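Local coordinates for protein metallo-carboxypeptidase (Pseudomonas aeruginosa, PDB 4A39) that is a zinc-dependent metallocarboxypeptidase of the M14 family, related to the cytosolic carboxypeptidases, and probably cleaves residues from the C-terminal ends of peptide or protein substrates, at residues A[276-281]-A[317-322]; A[302-307]-A[343-348]. All blocks are in the same frame, centred on the assembly; numbering follows the deposited sequence.

Interaction 1 (A[276-281]-A[317-322]); sequences EEIPHV and HGYPRS. With GEM ((2-guanidinoethylmercapto)succinic acid), chain D.
Two irregular loops face each other where I278 meets G318 and H280 meets H317, their nearest CA atoms 7.0 and 6.6 Å apart, and between these two pairs P279 sits at the centre of an inverse gamma turn. H280 and H317 carry one end of the contact as an offset stack, ring centroids 4.0 Å apart and planes tilted by 15°. The overlap is unequal: H280 NE2 stands over the centre of the H317 ring, whereas H317 ND1 lies over the rim of the H280 ring. H280 CD2 comes to 3.4 Å from H317 CG. The hydrogen bond between H280 ND1 and D356 OD1, together with the stack on H317, limits how the H280 ring can turn; its edge is met in plane by CG2 of I278, two residues earlier in the chain. The other end belongs to I278. Its CG1 lies beside the backbone N (chi1 -59°) and carries CD1 across to the G318 backbone, 3.7 Å from G318 O, and on to Y319, where CD1 meets CD1 of the ring at 4.3 Å. Beyond that the Y319 ring turns to the bound (2-guanidinoethylmercapto)succinic acid, its CE2 3.3 Å from GEM C5. D275 holds both sides, taking the Y319 hydroxyl on OD1 and the backbone N of I278 on OD2. Through Y319 the contact reaches the inhibitor pocket. Loop 276-281 links strand 268-275 to strand 282-284, whose F282 packs edge-to-face with Y319, while loop 317-322 lies between helices 294-308 and 332-340.

Interaction 2 (A[302-307]-A[343-348]); sequences RFREEL and LAFTIE. With GEM ((2-guanidinoethylmercapto)succinic acid), chain D.
An arginine and a phenylalanine of one helix both lean on a single ring: R304 meets F345 at CE1, and F303 meets it at CE2. R304 runs extended from CG to NE and lays a face of its guanidinium over F345 CE1, which sits 3.7 Å from NH2. Seen from the ring, NH2 approaches the edge, near its plane, and the two planes are 66° apart, so this is not a stack on the ring face. NH2 is also hydrogen-bonded to the carbonyl oxygen of A283, which ties the arginine to the edge strand of the sheet. F303 reaches the sheet with CG anti to its backbone N, and the two phenylalanine side chains run antiparallel alongside each other. Their ring planes are inclined at 39°, with F303 CD1 3.4 Å from F345 CE2 and F345 CD2 over one face of the F303 ring. L343 and I347 reach the same side of that ring as F345, L343 CD2 near its root, 4.2 Å from F303 CB, and I347 CD1 farther out, 4.3 Å from F303 CE1. T379 and L383 of helix 366-383 also pack on F303. On the other side of strand 343-348, T346 packs against the thioether chain of the inhibitor, and E348, the predicted proton donor/acceptor, has OE2 2.8 Å from GEM O12. The axes of helix segment 302-307 and strand segment 343-348 pass 11.1 Å apart at 56°, as in the M14 alpha/beta/alpha sandwich, where helices pack on both faces of the mixed sheet; here F345 and I347 meet helix 294-308, while T346 and E348 face the ligand site.

Leaving strand 268-275 and the metal ligand H273, the chain enters 276-281, then passes strand 282-284 and helix 294-308, which contains 302-307. It next reaches 317-322, where interaction 1 closes its loop, and goes on through helix 332-340 to 343-348, where interaction 2 closes the second. Each closure spans 35 intervening residues, and the two cross because their segments alternate along the chain. Interaction 1 joins two surface loops beside the ligand; interaction 2 fixes a helix to the seven-stranded sheet. Their centres lie 13 Å apart, and they touch where Y319 OH packs 3.5 Å from E348 CD, with both contacts reaching the same inhibitor.

Interaction 1 (A[276-281]-A[317-322])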
loop_
_atom_site.group_PDB
_atom_site.type_symbol
_atom_site.label_atom_id
_atom_site.label_comp_id
_atom_site.label_asym_id
_atom_site.label_seq_id
_atom_site.Cartn_x
_atom_site.Cartn_y
_atom_site.Cartn_z
ATOM N N GLU A 276 7.520 -5.838 3.710
ATOM C CA GLU A 276 8.944 -5.590 3.537
ATOM C C GLU A 276 9.788 -6.833 3.285
ATOM O O GLU A 276 10.690 -6.827 2.441
ATOM C CB GLU A 276 9.490 -4.863 4.782
ATOM C CG GLU A 276 8.857 -3.490 5.053
ATOM C CD GLU A 276 7.611 -3.543 5.934
ATOM O OE1 GLU A 276 6.984 -4.616 6.057
ATOM O OE2 GLU A 276 7.248 -2.492 6.500
ATOM N N GLU A 277 9.473 -7.900 4.006
ATOM C CA GLU A 277 10.229 -9.149 3.951
ATOM C C GLU A 277 9.999 -10.134 2.807
ATOM O O GLU A 277 10.946 -10.561 2.145
ATOM C CB GLU A 277 10.019 -9.885 5.278
ATOM C CG GLU A 277 10.628 -11.280 5.378
ATOM C CD GLU A 277 12.128 -11.250 5.556
ATOM O OE1 GLU A 277 12.606 -10.466 6.405
ATOM O OE2 GLU A 277 12.827 -12.016 4.857
ATOM N N ILE A 278 8.747 -10.498 2.582
ATOM C CA ILE A 278 8.406 -11.497 1.571
ATOM C C ILE A 278 8.391 -10.994 0.130
ATOM O O ILE A 278 7.626 -10.099 -0.214
ATOM C CB ILE A 278 7.047 -12.124 1.919
ATOM C CG1 ILE A 278 7.135 -12.763 3.309
ATOM C CG2 ILE A 278 6.640 -13.152 0.864
ATOM C CD1 ILE A 278 5.793 -13.227 3.866
ATOM N N PRO A 279 9.240 -11.582 -0.733
ATOM C CA PRO A 279 9.318 -11.182 -2.141
ATOM C C PRO A 279 8.290 -11.905 -3.015
ATOM O O PRO A 279 8.643 -12.559 -3.993
ATOM C CB PRO A 279 10.748 -11.547 -2.509
ATOM C CG PRO A 279 10.924 -12.846 -1.776
ATOM C CD PRO A 279 10.300 -12.558 -0.409
ATOM N N HIS A 280 7.016 -11.785 -2.639
ATOM C CA HIS A 280 5.912 -12.414 -3.365
ATOM C C HIS A 280 4.616 -11.680 -3.040
ATOM O O HIS A 280 4.432 -11.219 -1.919
ATOM C CB HIS A 280 5.726 -13.874 -2.921
ATOM C CG HIS A 280 6.928 -14.739 -3.134
ATOM N ND1 HIS A 280 7.246 -15.283 -4.361
ATOM C CD2 HIS A 280 7.908 -15.128 -2.285
ATOM C CE1 HIS A 280 8.370 -15.970 -4.257
ATOM N NE2 HIS A 280 8.792 -15.891 -3.008
ATOM N N VAL A 281 3.727 -11.572 -4.023
ATOM C CA VAL A 281 2.429 -10.954 -3.797
ATOM C C VAL A 281 1.559 -12.057 -3.194
ATOM O O VAL A 281 1.591 -13.195 -3.661
ATOM C CB VAL A 281 1.769 -10.499 -5.113
ATOM C CG1 VAL A 281 0.323 -10.087 -4.851
ATOM C CG2 VAL A 281 2.548 -9.344 -5.717
ATOM N N HIS A 317 3.722 -18.585 -0.579
ATOM C CA HIS A 317 4.368 -17.675 0.348
ATOM C C HIS A 317 3.381 -16.673 0.936
ATOM O O HIS A 317 2.456 -16.217 0.260
ATOM C CB HIS A 317 5.508 -16.929 -0.339
ATOM C CG HIS A 317 6.719 -17.772 -0.582
ATOM N ND1 HIS A 317 6.877 -18.548 -1.709
ATOM C CD2 HIS A 317 7.829 -17.963 0.167
ATOM C CE1 HIS A 317 8.036 -19.178 -1.645
ATOM N NE2 HIS A 317 8.633 -18.841 -0.517
ATOM N N GLY A 318 3.586 -16.345 2.206
ATOM C CA GLY A 318 2.722 -15.402 2.885
ATOM C C GLY A 318 2.860 -15.578 4.380
ATOM O O GLY A 318 3.827 -16.175 4.849
ATOM N N TYR A 319 1.897 -15.061 5.135
ATOM C CA TYR A 319 1.936 -15.192 6.585
ATOM C C TYR A 319 1.379 -16.544 7.003
ATOM O O TYR A 319 0.565 -17.144 6.293
ATOM C CB TYR A 319 1.108 -14.089 7.258
ATOM C CG TYR A 319 1.526 -12.681 6.903
ATOM C CD1 TYR A 319 2.873 -12.322 6.852
ATOM C CD2 TYR A 319 0.572 -11.702 6.627
ATOM C CE1 TYR A 319 3.259 -11.024 6.528
ATOM C CE2 TYR A 319 0.947 -10.401 6.305
ATOM C CZ TYR A 319 2.291 -10.070 6.256
ATOM O OH TYR A 319 2.666 -8.789 5.927
ATOM N N PRO A 320 1.816 -17.050 8.165
ATOM C CA PRO A 320 1.308 -18.346 8.620
ATOM C C PRO A 320 -0.190 -18.216 8.838
ATOM O O PRO A 320 -0.692 -17.122 9.097
ATOM C CB PRO A 320 2.051 -18.566 9.934
ATOM C CG PRO A 320 3.346 -17.840 9.722
ATOM C CD PRO A 320 2.877 -16.558 9.060
ATOM N N ARG A 321 -0.914 -19.318 8.720
ATOM C CA ARG A 321 -2.344 -19.244 8.958
ATOM C C ARG A 321 -2.587 -19.304 10.446
ATOM O O ARG A 321 -1.824 -19.927 11.191
ATOM C CB ARG A 321 -3.079 -20.379 8.267
ATOM C CG ARG A 321 -2.490 -21.741 8.481
ATOM C CD ARG A 321 -2.941 -22.658 7.369
ATOM N NE ARG A 321 -2.861 -21.987 6.071
ATOM C CZ ARG A 321 -3.831 -21.233 5.554
ATOM N NH1 ARG A 321 -4.964 -21.054 6.220
ATOM N NH2 ARG A 321 -3.661 -20.653 4.374
ATOM N N SER A 322 -3.646 -18.639 10.882
ATOM C CA SER A 322 -3.992 -18.615 12.290
ATOM C C SER A 322 -4.687 -19.902 12.696
ATOM O O SER A 322 -5.425 -20.493 11.905
ATOM C CB SER A 322 -4.915 -17.431 12.582
ATOM O OG SER A 322 -5.456 -17.522 13.892
HETATM C C8 GEM D . -0.316 -6.656 8.589
HETATM S S7 GEM D . -1.801 -6.397 7.551
HETATM C C6 GEM D . -2.611 -8.030 7.713
HETATM C C5 GEM D . -1.650 -9.199 7.944
HETATM N N3 GEM D . -1.081 -9.138 9.297
HETATM C C1 GEM D . -1.370 -10.097 10.174
HETATM N N4 GEM D . -2.180 -11.091 9.817
HETATM N N2 GEM D . -0.865 -10.065 11.404
HETATM C C9 GEM D . -0.247 -5.642 9.733
HETATM O O14 GEM D . -1.219 -4.868 9.884
HETATM O O15 GEM D . 0.782 -5.664 10.438
HETATM C C10 GEM D . 0.958 -6.604 7.743
HETATM C C11 GEM D . 1.145 -5.240 7.074
HETATM O O12 GEM D . 1.346 -5.227 5.839
HETATM O O13 GEM D . 1.100 -4.237 7.817
#

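Interaction 2 (A[302-307]-A[343-348])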
loop_
_atom_site.group_PDB
_atom_site.type_symbol
_atom_site.label_atom_id
_atom_site.label_comp_id
_atom_site.label_asym_id
_atom_site.label_seq_id
_atom_site.Cartn_x
_atom_site.Cartn_y
_atom_site.Cartn_z
ATOM N N ARG A 302 -11.622 -19.658 -3.632
ATOM C CA ARG A 302 -12.064 -19.198 -4.949
ATOM C C ARG A 302 -11.324 -17.936 -5.401
ATOM O O ARG A 302 -10.850 -17.852 -6.537
ATOM C CB ARG A 302 -13.569 -18.921 -4.922
ATOM C CG ARG A 302 -14.439 -20.166 -4.832
ATOM C CD ARG A 302 -14.546 -20.853 -6.181
ATOM N NE ARG A 302 -15.196 -20.002 -7.173
ATOM C CZ ARG A 302 -14.691 -19.733 -8.373
ATOM N NH1 ARG A 302 -13.520 -20.251 -8.737
ATOM N NH2 ARG A 302 -15.352 -18.948 -9.213
ATOM N N PHE A 303 -11.234 -16.957 -4.506
ATOM C CA PHE A 303 -10.567 -15.690 -4.794
ATOM C C PHE A 303 -9.091 -15.880 -5.139
ATOM O O PHE A 303 -8.599 -15.338 -6.135
ATOM C CB PHE A 303 -10.689 -14.751 -3.586
ATOM C CG PHE A 303 -10.098 -13.388 -3.811
ATOM C CD1 PHE A 303 -8.741 -13.158 -3.586
ATOM C CD2 PHE A 303 -10.891 -12.332 -4.248
ATOM C CE1 PHE A 303 -8.182 -11.902 -3.794
ATOM C CE2 PHE A 303 -10.342 -11.069 -4.458
ATOM C CZ PHE A 303 -8.981 -10.855 -4.230
ATOM N N ARG A 304 -8.382 -16.639 -4.309
ATOM C CA ARG A 304 -6.961 -16.876 -4.534
ATOM C C ARG A 304 -6.688 -17.603 -5.849
ATOM O O ARG A 304 -5.761 -17.254 -6.578
ATOM C CB ARG A 304 -6.364 -17.683 -3.376
ATOM C CG ARG A 304 -6.114 -16.883 -2.107
ATOM C CD ARG A 304 -5.468 -17.756 -1.038
ATOM N NE ARG A 304 -5.072 -17.000 0.146
ATOM C CZ ARG A 304 -5.507 -17.260 1.375
ATOM N NH1 ARG A 304 -6.361 -18.256 1.585
ATOM N NH2 ARG A 304 -5.090 -16.522 2.396
ATOM N N GLU A 305 -7.518 -18.600 -6.146
ATOM C CA GLU A 305 -7.369 -19.396 -7.368
ATOM C C GLU A 305 -7.621 -18.571 -8.624
ATOM O O GLU A 305 -6.853 -18.635 -9.591
ATOM C CB GLU A 305 -8.326 -20.591 -7.330
ATOM C CG GLU A 305 -7.956 -21.709 -8.296
ATOM C CD GLU A 305 -8.750 -22.981 -8.054
ATOM O OE1 GLU A 305 -9.427 -23.075 -7.007
ATOM O OE2 GLU A 305 -8.687 -23.890 -8.912
ATOM N N GLU A 306 -8.697 -17.794 -8.619
ATOM C CA GLU A 306 -9.034 -16.972 -9.771
ATOM C C GLU A 306 -8.037 -15.830 -9.969
ATOM O O GLU A 306 -7.725 -15.468 -11.102
ATOM C CB GLU A 306 -10.454 -16.413 -9.637
ATOM C CG GLU A 306 -11.551 -17.478 -9.678
ATOM C CD GLU A 306 -11.737 -18.117 -11.049
ATOM O OE1 GLU A 306 -11.008 -17.766 -12.003
ATOM O OE2 GLU A 306 -12.630 -18.981 -11.174
ATOM N N LEU A 307 -7.522 -15.269 -8.878
ATOM C CA LEU A 307 -6.563 -14.175 -9.004
ATOM C C LEU A 307 -5.200 -14.682 -9.466
ATOM O O LEU A 307 -4.515 -14.018 -10.242
ATOM C CB LEU A 307 -6.416 -13.424 -7.681
ATOM C CG LEU A 307 -5.434 -12.246 -7.686
ATOM C CD1 LEU A 307 -5.758 -11.287 -8.824
ATOM C CD2 LEU A 307 -5.506 -11.531 -6.350
ATOM N N LEU A 343 -16.361 -11.896 2.667
ATOM C CA LEU A 343 -15.045 -12.316 2.212
ATOM C C LEU A 343 -14.147 -11.118 2.504
ATOM O O LEU A 343 -14.491 -9.980 2.164
ATOM C CB LEU A 343 -15.074 -12.604 0.709
ATOM C CG LEU A 343 -13.731 -12.919 0.041
ATOM C CD1 LEU A 343 -13.106 -14.145 0.695
ATOM C CD2 LEU A 343 -13.944 -13.163 -1.445
ATOM N N ALA A 344 -13.010 -11.367 3.145
ATOM C CA ALA A 344 -12.091 -10.291 3.500
ATOM C C ALA A 344 -10.645 -10.749 3.440
ATOM O O ALA A 344 -10.307 -11.827 3.924
ATOM C CB ALA A 344 -12.405 -9.782 4.904
ATOM N N PHE A 345 -9.794 -9.905 2.867
ATOM C CA PHE A 345 -8.374 -10.202 2.734
ATOM C C PHE A 345 -7.501 -8.983 2.968
ATOM O O PHE A 345 -7.922 -7.840 2.755
ATOM C CB PHE A 345 -8.026 -10.654 1.312
ATOM C CG PHE A 345 -8.344 -12.085 0.996
ATOM C CD1 PHE A 345 -7.657 -13.122 1.615
ATOM C CD2 PHE A 345 -9.271 -12.391 0.004
ATOM C CE1 PHE A 345 -7.882 -14.446 1.245
ATOM C CE2 PHE A 345 -9.504 -13.711 -0.370
ATOM C CZ PHE A 345 -8.808 -14.738 0.249
ATOM N N THR A 346 -6.275 -9.246 3.398
ATOM C CA THR A 346 -5.278 -8.205 3.535
ATOM C C THR A 346 -4.450 -8.556 2.301
ATOM O O THR A 346 -3.956 -9.680 2.206
ATOM C CB THR A 346 -4.395 -8.388 4.783
ATOM O OG1 THR A 346 -5.186 -8.197 5.966
ATOM C CG2 THR A 346 -3.260 -7.382 4.770
ATOM N N ILE A 347 -4.347 -7.641 1.343
ATOM C CA ILE A 347 -3.563 -7.900 0.137
ATOM C C ILE A 347 -2.160 -7.371 0.404
ATOM O O ILE A 347 -1.995 -6.234 0.854
ATOM C CB ILE A 347 -4.162 -7.188 -1.111
ATOM C CG1 ILE A 347 -5.572 -7.727 -1.398
ATOM C CG2 ILE A 347 -3.263 -7.409 -2.316
ATOM C CD1 ILE A 347 -5.617 -9.213 -1.714
ATOM N N GLU A 348 -1.155 -8.191 0.117
ATOM C CA GLU A 348 0.231 -7.816 0.369
ATOM C C GLU A 348 1.122 -7.835 -0.864
ATOM O O GLU A 348 1.298 -8.872 -1.499
ATOM C CB GLU A 348 0.831 -8.751 1.418
ATOM C CG GLU A 348 0.167 -8.715 2.787
ATOM C CD GLU A 348 0.506 -7.471 3.576
ATOM O OE1 GLU A 348 1.450 -6.748 3.189
ATOM O OE2 GLU A 348 -0.169 -7.220 4.598
HETATM C C8 GEM D . -0.316 -6.656 8.589
HETATM S S7 GEM D . -1.801 -6.397 7.551
HETATM C C6 GEM D . -2.611 -8.030 7.713
HETATM C C5 GEM D . -1.650 -9.199 7.944
HETATM N N3 GEM D . -1.081 -9.138 9.297
HETATM C C1 GEM D . -1.370 -10.097 10.174
HETATM N N4 GEM D . -2.180 -11.091 9.817
HETATM N N2 GEM D . -0.865 -10.065 11.404
HETATM C C9 GEM D . -0.247 -5.642 9.733
HETATM O O14 GEM D . -1.219 -4.868 9.884
HETATM O O15 GEM D . 0.782 -5.664 10.438
HETATM C C10 GEM D . 0.958 -6.604 7.743
HETATM C C11 GEM D . 1.145 -5.240 7.074
HETATM O O12 GEM D . 1.346 -5.227 5.839
HETATM O O13 GEM D . 1.100 -4.237 7.817
#